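Local coordinates for protein Abbfa_003403 (Acinetobacter baumannii, PDB 4ZXH) that acts as a four-domain nonribosomal peptide synthetase, probably adenylating a substrate, carrying it on phosphopantetheine, condensing it and releasing the product through its thioesterase domain, at residues A577-I582 with V594-L599; G535-R540 with I582-E587. One frame throughout, in Å; residues are numbered along the deposited sequence.

Contact 1 (A577-I582 with V594-L599)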
ATOM      1  N   ALA A 577     -44.853  12.812 -11.606  1.00 36.33           N
ATOM      2  CA  ALA A 577     -45.053  14.207 -11.215  1.00 35.00           C
ATOM      3  C   ALA A 577     -46.451  14.720 -11.553  1.00 41.93           C
ATOM      4  O   ALA A 577     -46.906  15.699 -10.964  1.00 44.63           O
ATOM      5  CB  ALA A 577     -43.990  15.103 -11.867  1.00 26.99           C
ATOM      6  N   GLU A 578     -47.127  14.055 -12.487  1.00 41.01           N
ATOM      7  CA  GLU A 578     -48.485  14.423 -12.892  1.00 37.82           C
ATOM      8  C   GLU A 578     -48.658  15.923 -13.123  1.00 41.27           C
ATOM      9  O   GLU A 578     -49.541  16.532 -12.534  1.00 40.74           O
ATOM     10  CB  GLU A 578     -49.487  13.942 -11.845  1.00 36.07           C
ATOM     11  CG  GLU A 578     -49.436  12.435 -11.637  1.00 58.08           C
ATOM     12  CD  GLU A 578     -50.266  11.948 -10.460  1.00 72.91           C
ATOM     13  OE1 GLU A 578     -50.583  12.757  -9.560  1.00 76.85           O
ATOM     14  OE2 GLU A 578     -50.596  10.743 -10.437  1.00 77.55           O
ATOM     15  N   PRO A 579     -47.824  16.518 -13.993  1.00 35.70           N
ATOM     16  CA  PRO A 579     -47.836  17.977 -14.167  1.00 29.68           C
ATOM     17  C   PRO A 579     -49.067  18.501 -14.902  1.00 28.31           C
ATOM     18  O   PRO A 579     -49.657  17.807 -15.744  1.00 30.03           O
ATOM     19  CB  PRO A 579     -46.569  18.240 -14.988  1.00 26.46           C
ATOM     20  CG  PRO A 579     -46.365  16.985 -15.771  1.00 33.24           C
ATOM     21  CD  PRO A 579     -46.965  15.848 -14.988  1.00 36.04           C
ATOM     22  N   LYS A 580     -49.448  19.729 -14.572  1.00 31.07           N
ATOM     23  CA  LYS A 580     -50.612  20.372 -15.171  1.00 35.16           C
ATOM     24  C   LYS A 580     -50.387  20.599 -16.649  1.00 34.90           C
ATOM     25  O   LYS A 580     -51.293  20.440 -17.453  1.00 33.29           O
ATOM     26  CB  LYS A 580     -50.896  21.708 -14.487  1.00 29.99           C
ATOM     27  CG  LYS A 580     -52.118  22.440 -14.997  1.00 26.88           C
ATOM     28  CD  LYS A 580     -53.378  21.722 -14.575  1.00 34.50           C
ATOM     29  CE  LYS A 580     -54.577  22.668 -14.454  1.00 37.07           C
ATOM     30  NZ  LYS A 580     -54.605  23.360 -13.125  1.00 48.47           N
ATOM     31  N   VAL A 581     -49.161  20.991 -16.983  1.00 31.51           N
ATOM     32  CA  VAL A 581     -48.804  21.393 -18.331  1.00 28.59           C
ATOM     33  C   VAL A 581     -47.308  21.178 -18.502  1.00 33.19           C
ATOM     34  O   VAL A 581     -46.582  21.073 -17.513  1.00 39.86           O
ATOM     35  CB  VAL A 581     -49.183  22.881 -18.603  1.00 32.35           C
ATOM     36  CG1 VAL A 581     -48.142  23.823 -18.025  1.00 37.06           C
ATOM     37  CG2 VAL A 581     -49.329  23.138 -20.080  1.00 40.34           C
ATOM     38  N   ILE A 582     -46.851  21.084 -19.748  1.00 38.30           N
ATOM     39  CA  ILE A 582     -45.412  21.072 -20.054  1.00 34.84           C
ATOM     40  C   ILE A 582     -45.076  22.326 -20.854  1.00 34.63           C
ATOM     41  O   ILE A 582     -45.595  22.513 -21.962  1.00 33.15           O
ATOM     42  CB  ILE A 582     -44.996  19.819 -20.860  1.00 33.70           C
ATOM     43  CG1 ILE A 582     -45.139  18.545 -20.015  1.00 31.61           C
ATOM     44  CG2 ILE A 582     -43.581  19.965 -21.391  1.00 29.59           C
ATOM     45  CD1 ILE A 582     -45.096  17.273 -20.841  1.00 27.61           C
ATOM     46  N   VAL A 594     -46.951  12.269 -25.237  1.00 64.56           N
ATOM     47  CA  VAL A 594     -47.432  12.217 -23.863  1.00 59.06           C
ATOM     48  C   VAL A 594     -48.853  12.743 -23.770  1.00 58.33           C
ATOM     49  O   VAL A 594     -49.265  13.619 -24.533  1.00 61.87           O
ATOM     50  CB  VAL A 594     -46.513  13.016 -22.893  1.00 48.06           C
ATOM     51  CG1 VAL A 594     -45.215  12.253 -22.633  1.00 44.35           C
ATOM     52  CG2 VAL A 594     -46.229  14.415 -23.441  1.00 48.62           C
ATOM     53  N   SER A 595     -49.605  12.189 -22.830  1.00 57.33           N
ATOM     54  CA  SER A 595     -50.981  12.595 -22.619  1.00 55.21           C
ATOM     55  C   SER A 595     -51.030  13.751 -21.623  1.00 51.89           C
ATOM     56  O   SER A 595     -51.654  13.658 -20.568  1.00 54.40           O
ATOM     57  CB  SER A 595     -51.804  11.407 -22.130  1.00 65.06           C
ATOM     58  OG  SER A 595     -51.889  10.410 -23.140  1.00 75.29           O
ATOM     59  N   VAL A 596     -50.341  14.835 -21.966  1.00 48.25           N
ATOM     60  CA  VAL A 596     -50.222  16.004 -21.104  1.00 45.99           C
ATOM     61  C   VAL A 596     -50.175  17.256 -21.970  1.00 42.59           C
ATOM     62  O   VAL A 596     -49.423  17.303 -22.932  1.00 48.30           O
ATOM     63  CB  VAL A 596     -48.951  15.943 -20.218  1.00 30.36           C
ATOM     64  CG1 VAL A 596     -48.692  17.279 -19.558  1.00 28.80           C
ATOM     65  CG2 VAL A 596     -49.062  14.849 -19.182  1.00 30.54           C
ATOM     66  N   PRO A 597     -50.993  18.270 -21.642  1.00 43.32           N
ATOM     67  CA  PRO A 597     -51.015  19.514 -22.416  1.00 39.89           C
ATOM     68  C   PRO A 597     -49.648  20.168 -22.533  1.00 30.26           C
ATOM     69  O   PRO A 597     -48.858  20.122 -21.594  1.00 43.88           O
ATOM     70  CB  PRO A 597     -51.970  20.402 -21.618  1.00 31.07           C
ATOM     71  CG  PRO A 597     -52.864  19.458 -20.936  1.00 33.11           C
ATOM     72  CD  PRO A 597     -52.007  18.279 -20.572  1.00 42.02           C
ATOM     73  N   ARG A 598     -49.383  20.770 -23.688  1.00 33.88           N
ATOM     74  CA  ARG A 598     -48.115  21.440 -23.939  1.00 42.61           C
ATOM     75  C   ARG A 598     -48.389  22.905 -24.254  1.00 39.70           C
ATOM     76  O   ARG A 598     -49.388  23.223 -24.882  1.00 40.51           O
ATOM     77  CB  ARG A 598     -47.363  20.750 -25.088  1.00 48.90           C
ATOM     78  CG  ARG A 598     -47.696  19.263 -25.198  1.00 63.91           C
ATOM     79  CD  ARG A 598     -47.808  18.799 -26.653  1.00 83.91           C
ATOM     80  NE  ARG A 598     -48.334  17.437 -26.752  1.00 94.32           N
ATOM     81  CZ  ARG A 598     -47.611  16.366 -27.075  1.00106.96           C
ATOM     82  NH1 ARG A 598     -46.311  16.480 -27.335  1.00113.41           N
ATOM     83  NH2 ARG A 598     -48.191  15.172 -27.133  1.00107.23           N
ATOM     84  N   LEU A 599     -47.512  23.785 -23.781  1.00 29.17           N
ATOM     85  CA  LEU A 599     -47.568  25.207 -24.082  1.00 29.38           C
ATOM     86  C   LEU A 599     -46.264  25.714 -24.686  1.00 44.28           C
ATOM     87  O   LEU A 599     -45.177  25.465 -24.160  1.00 40.18           O
ATOM     88  CB  LEU A 599     -47.866  26.008 -22.827  1.00 42.11           C
ATOM     89  CG  LEU A 599     -49.303  26.056 -22.356  1.00 37.38           C
ATOM     90  CD1 LEU A 599     -49.315  26.793 -21.033  1.00 27.69           C
ATOM     91  CD2 LEU A 599     -50.139  26.762 -23.381  1.00 30.01           C
TER
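At the edge of the four-stranded parallel sheet of the AMP-binding region, Ile582 of strand 581-584 pairs in register with Arg598 of the edge strand 598-600. Two backbone bonds establish the parallel pairing: Ile582 N gives its hydrogen to Pro597 O at 2.9 Å, and Ile582 O accepts from Leu599 N, also at 2.9 Å, with an angle of 168° at the hydrogen. One residue thus supplies both donor and acceptor to the edge strand, reaching the residues before and after Arg598, as expected for parallel strands.

Side chains fill in around this pair in two groups. The ethyl arm of Ile582 crosses Val596 at about a right angle, with Ile582 CG1 3.8 Å from Val596 CG1, and its terminal methyl runs on to Val594, where Ile582 CD1 lies 4.0 Å from Val594 CG2. The direction of that arm follows from chi1 of -67°, which sets CG1 anti to the carbonyl carbon. In the second group, Val581 CG2 lies 3.7 Å from Leu599 CG, the branch point, again with the side chains crossed, and the same methyl lies 4.1 Å from Pro597 CB. Val594 CG2 also sits over a face of the Arg598 guanidinium, displaced toward its rim, while Arg598 NH1 is hydrogen-bonded to Leu592 O.

Helix 567-577 covers the Ile582 and Val596 group through Ile574. Leu599 packs against Tyr522 and Leu523 of helix 509-525. Further back, Lys580 forms a salt bridge with Asp532, next to the start of strand 533-537.

Contact 2 (G535-R540 with I582-E587)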
ATOM      1  N   GLY A 535     -44.264  21.262 -16.022  1.00 27.97           N
ATOM      2  CA  GLY A 535     -43.140  20.651 -16.710  1.00 27.41           C
ATOM      3  C   GLY A 535     -42.374  21.702 -17.489  1.00 29.65           C
ATOM      4  O   GLY A 535     -42.962  22.576 -18.125  1.00 40.11           O
ATOM      5  N   LEU A 536     -41.054  21.633 -17.428  1.00 29.48           N
ATOM      6  CA  LEU A 536     -40.225  22.603 -18.124  1.00 30.16           C
ATOM      7  C   LEU A 536     -39.236  21.909 -19.047  1.00 36.09           C
ATOM      8  O   LEU A 536     -38.275  21.289 -18.581  1.00 36.19           O
ATOM      9  CB  LEU A 536     -39.485  23.477 -17.124  1.00 26.13           C
ATOM     10  CG  LEU A 536     -38.679  24.612 -17.740  1.00 28.47           C
ATOM     11  CD1 LEU A 536     -39.568  25.467 -18.632  1.00 26.49           C
ATOM     12  CD2 LEU A 536     -38.066  25.438 -16.609  1.00 25.35           C
ATOM     13  N   MET A 537     -39.479  22.013 -20.353  1.00 35.69           N
ATOM     14  CA  MET A 537     -38.651  21.347 -21.352  1.00 32.18           C
ATOM     15  C   MET A 537     -38.075  22.371 -22.330  1.00 38.79           C
ATOM     16  O   MET A 537     -38.649  22.595 -23.401  1.00 42.90           O
ATOM     17  CB  MET A 537     -39.471  20.287 -22.098  1.00 25.71           C
ATOM     18  CG  MET A 537     -38.652  19.287 -22.891  1.00 36.34           C
ATOM     19  SD  MET A 537     -39.637  18.143 -23.892  1.00 34.84           S
ATOM     20  CE  MET A 537     -40.377  17.105 -22.646  1.00 56.32           C
ATOM     21  N   LEU A 538     -36.943  22.981 -21.962  1.00 39.20           N
ATOM     22  CA  LEU A 538     -36.331  24.056 -22.760  1.00 42.55           C
ATOM     23  C   LEU A 538     -34.900  23.780 -23.224  1.00 42.80           C
ATOM     24  O   LEU A 538     -34.209  22.940 -22.655  1.00 46.07           O
ATOM     25  CB  LEU A 538     -36.328  25.362 -21.961  1.00 40.98           C
ATOM     26  CG  LEU A 538     -37.679  25.952 -21.554  1.00 39.19           C
ATOM     27  CD1 LEU A 538     -37.502  27.362 -20.997  1.00 38.56           C
ATOM     28  CD2 LEU A 538     -38.661  25.941 -22.721  1.00 35.75           C
ATOM     29  N   ASP A 539     -34.469  24.502 -24.260  1.00 41.44           N
ATOM     30  CA  ASP A 539     -33.054  24.580 -24.640  1.00 37.63           C
ATOM     31  C   ASP A 539     -32.388  25.696 -23.855  1.00 42.61           C
ATOM     32  O   ASP A 539     -33.065  26.591 -23.352  1.00 49.01           O
ATOM     33  CB  ASP A 539     -32.880  24.839 -26.135  1.00 39.94           C
ATOM     34  CG  ASP A 539     -32.883  23.564 -26.958  1.00 51.12           C
ATOM     35  OD1 ASP A 539     -32.469  22.513 -26.423  1.00 53.59           O
ATOM     36  OD2 ASP A 539     -33.301  23.612 -28.141  1.00 59.01           O
ATOM     37  N   ARG A 540     -31.065  25.660 -23.755  1.00 39.80           N
ATOM     38  CA  ARG A 540     -30.372  26.647 -22.939  1.00 44.00           C
ATOM     39  C   ARG A 540     -30.319  28.009 -23.617  1.00 49.49           C
ATOM     40  O   ARG A 540     -29.331  28.367 -24.251  1.00 60.30           O
ATOM     41  CB  ARG A 540     -28.965  26.158 -22.593  1.00 42.35           C
ATOM     42  CG  ARG A 540     -28.995  24.876 -21.792  1.00 42.32           C
ATOM     43  CD  ARG A 540     -27.637  24.486 -21.300  1.00 37.29           C
ATOM     44  NE  ARG A 540     -27.096  25.453 -20.354  1.00 38.15           N
ATOM     45  CZ  ARG A 540     -27.486  25.582 -19.090  1.00 42.62           C
ATOM     46  NH1 ARG A 540     -28.443  24.809 -18.589  1.00 44.19           N
ATOM     47  NH2 ARG A 540     -26.912  26.498 -18.320  1.00 47.27           N
ATOM     48  N   ILE A 582     -46.851  21.084 -19.748  1.00 38.30           N
ATOM     49  CA  ILE A 582     -45.412  21.072 -20.054  1.00 34.84           C
ATOM     50  C   ILE A 582     -45.076  22.326 -20.854  1.00 34.63           C
ATOM     51  O   ILE A 582     -45.595  22.513 -21.962  1.00 33.15           O
ATOM     52  CB  ILE A 582     -44.996  19.819 -20.860  1.00 33.70           C
ATOM     53  CG1 ILE A 582     -45.139  18.545 -20.015  1.00 31.61           C
ATOM     54  CG2 ILE A 582     -43.581  19.965 -21.391  1.00 29.59           C
ATOM     55  CD1 ILE A 582     -45.096  17.273 -20.841  1.00 27.61           C
ATOM     56  N   LEU A 583     -44.256  23.204 -20.278  1.00 29.78           N
ATOM     57  CA  LEU A 583     -43.887  24.449 -20.950  1.00 31.49           C
ATOM     58  C   LEU A 583     -42.616  24.177 -21.722  1.00 39.91           C
ATOM     59  O   LEU A 583     -41.584  23.864 -21.137  1.00 43.34           O
ATOM     60  CB  LEU A 583     -43.699  25.600 -19.949  1.00 26.99           C
ATOM     61  CG  LEU A 583     -43.284  26.990 -20.466  1.00 35.33           C
ATOM     62  CD1 LEU A 583     -44.387  27.729 -21.224  1.00 26.13           C
ATOM     63  CD2 LEU A 583     -42.748  27.840 -19.320  1.00 33.62           C
ATOM     64  N   THR A 584     -42.703  24.275 -23.040  1.00 40.17           N
ATOM     65  CA  THR A 584     -41.604  23.890 -23.919  1.00 38.24           C
ATOM     66  C   THR A 584     -41.445  24.934 -25.024  1.00 38.75           C
ATOM     67  O   THR A 584     -42.083  25.976 -24.979  1.00 40.37           O
ATOM     68  CB  THR A 584     -41.864  22.507 -24.515  1.00 40.76           C
ATOM     69  OG1 THR A 584     -40.833  22.177 -25.451  1.00 48.33           O
ATOM     70  CG2 THR A 584     -43.218  22.486 -25.218  1.00 32.87           C
ATOM     71  N   GLN A 585     -40.599  24.687 -26.015  1.00 41.30           N
ATOM     72  CA  GLN A 585     -40.438  25.679 -27.076  1.00 44.50           C
ATOM     73  C   GLN A 585     -40.897  25.098 -28.401  1.00 48.33           C
ATOM     74  O   GLN A 585     -41.074  23.887 -28.512  1.00 41.92           O
ATOM     75  CB  GLN A 585     -38.986  26.187 -27.160  1.00 46.18           C
ATOM     76  CG  GLN A 585     -37.914  25.122 -27.292  1.00 57.11           C
ATOM     77  CD  GLN A 585     -36.516  25.652 -26.998  1.00 60.04           C
ATOM     78  OE1 GLN A 585     -36.217  26.077 -25.873  1.00 53.36           O
ATOM     79  NE2 GLN A 585     -35.654  25.641 -28.015  1.00 66.01           N
ATOM     80  N   THR A 586     -41.086  25.968 -29.394  1.00 55.46           N
ATOM     81  CA  THR A 586     -41.689  25.606 -30.684  1.00 53.72           C
ATOM     82  C   THR A 586     -41.169  24.309 -31.297  1.00 55.34           C
ATOM     83  O   THR A 586     -41.951  23.400 -31.584  1.00 55.21           O
ATOM     84  CB  THR A 586     -41.476  26.722 -31.712  1.00 56.66           C
ATOM     85  OG1 THR A 586     -41.823  27.984 -31.125  1.00 55.34           O
ATOM     86  CG2 THR A 586     -42.314  26.470 -32.961  1.00 53.84           C
ATOM     87  N   GLU A 587     -39.850  24.230 -31.482  1.00 61.20           N
ATOM     88  CA  GLU A 587     -39.194  23.071 -32.103  1.00 61.59           C
ATOM     89  C   GLU A 587     -39.532  21.714 -31.466  1.00 68.51           C
ATOM     90  O   GLU A 587     -39.442  20.677 -32.126  1.00 69.63           O
ATOM     91  CB  GLU A 587     -37.675  23.244 -32.069  1.00 53.72           C
ATOM     92  CG  GLU A 587     -37.126  24.508 -32.717  1.00 67.62           C
ATOM     93  CD  GLU A 587     -37.125  25.725 -31.793  1.00 74.86           C
ATOM     94  OE1 GLU A 587     -37.956  25.790 -30.860  1.00 72.50           O
ATOM     95  OE2 GLU A 587     -36.258  26.611 -31.993  1.00 77.06           O
TER
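Leu536 and Leu583 lie side by side and point the same way from two neighbouring parallel strands, 533-537 and 581-584, the inner pair of a four-stranded alpha/beta sheet. Their branches meet with Leu536 CD1 4.0 Å from Leu583 CD2, and both side chains pack on helix 543-553, so this helix covers the leucine face. The strands run nearly parallel, their short axes coming within 4.4 Å of each other. Parallel register is confirmed by two backbone bonds that both use Leu583: its N donates to Gly535 O, and its O accepts from Met537 N at 2.9 Å.

Met537 and Thr584 belong to the other face, where their CB atoms are 4.1 Å apart. Chi1 of 176° places Thr584 OG1 anti to its own nitrogen, directing the hydroxyl to Met537 O; it donates there at 3.0 Å, in the carbonyl plane. A side chain thereby ties the two segments at Met537 O, in addition to the two backbone bonds of Leu583.

One residue beyond Thr584, Gln585 takes over. Its chain stays extended beyond CG and carries the amide across to Asp539, the two side chains crossing at about a right angle with carboxylate and amide planes perpendicular. Gln585 NE2 comes close to Asp539 OD2, but the angle is too poor for a hydrogen bond. What holds the amide is the backbone: Asp539 N donates to Gln585 OE1 at 2.9 Å, nearly straight at the hydrogen (173°), yet approaching from above the carbonyl plane, 57° out of it.

How the contacts relate
The two contacts are neighbouring strand pairings in one parallel sheet of the AMP-binding region, with centres 11 Å apart. Strand 581-584 is common to both and Ile582 belongs to each. The order across the sheet is 557-560, 533-537, 581-584, 598-600. Along the chain, 535-540 comes first, then 577-582 and 582-587, and last 594-599. Strand 533-537, helix 543-553 and strand 557-560 form a beta-alpha-beta unit, and helix 567-577 leads into 581-584, whereas only a short, helix-free connection separates the strands of contact 1. Probable backbone bonds, Val581 O to Gly535 N and Leu599 O to Thr584 N, join the pairings into one continuous sheet, in which residues 582-584 have neighbours on both sides.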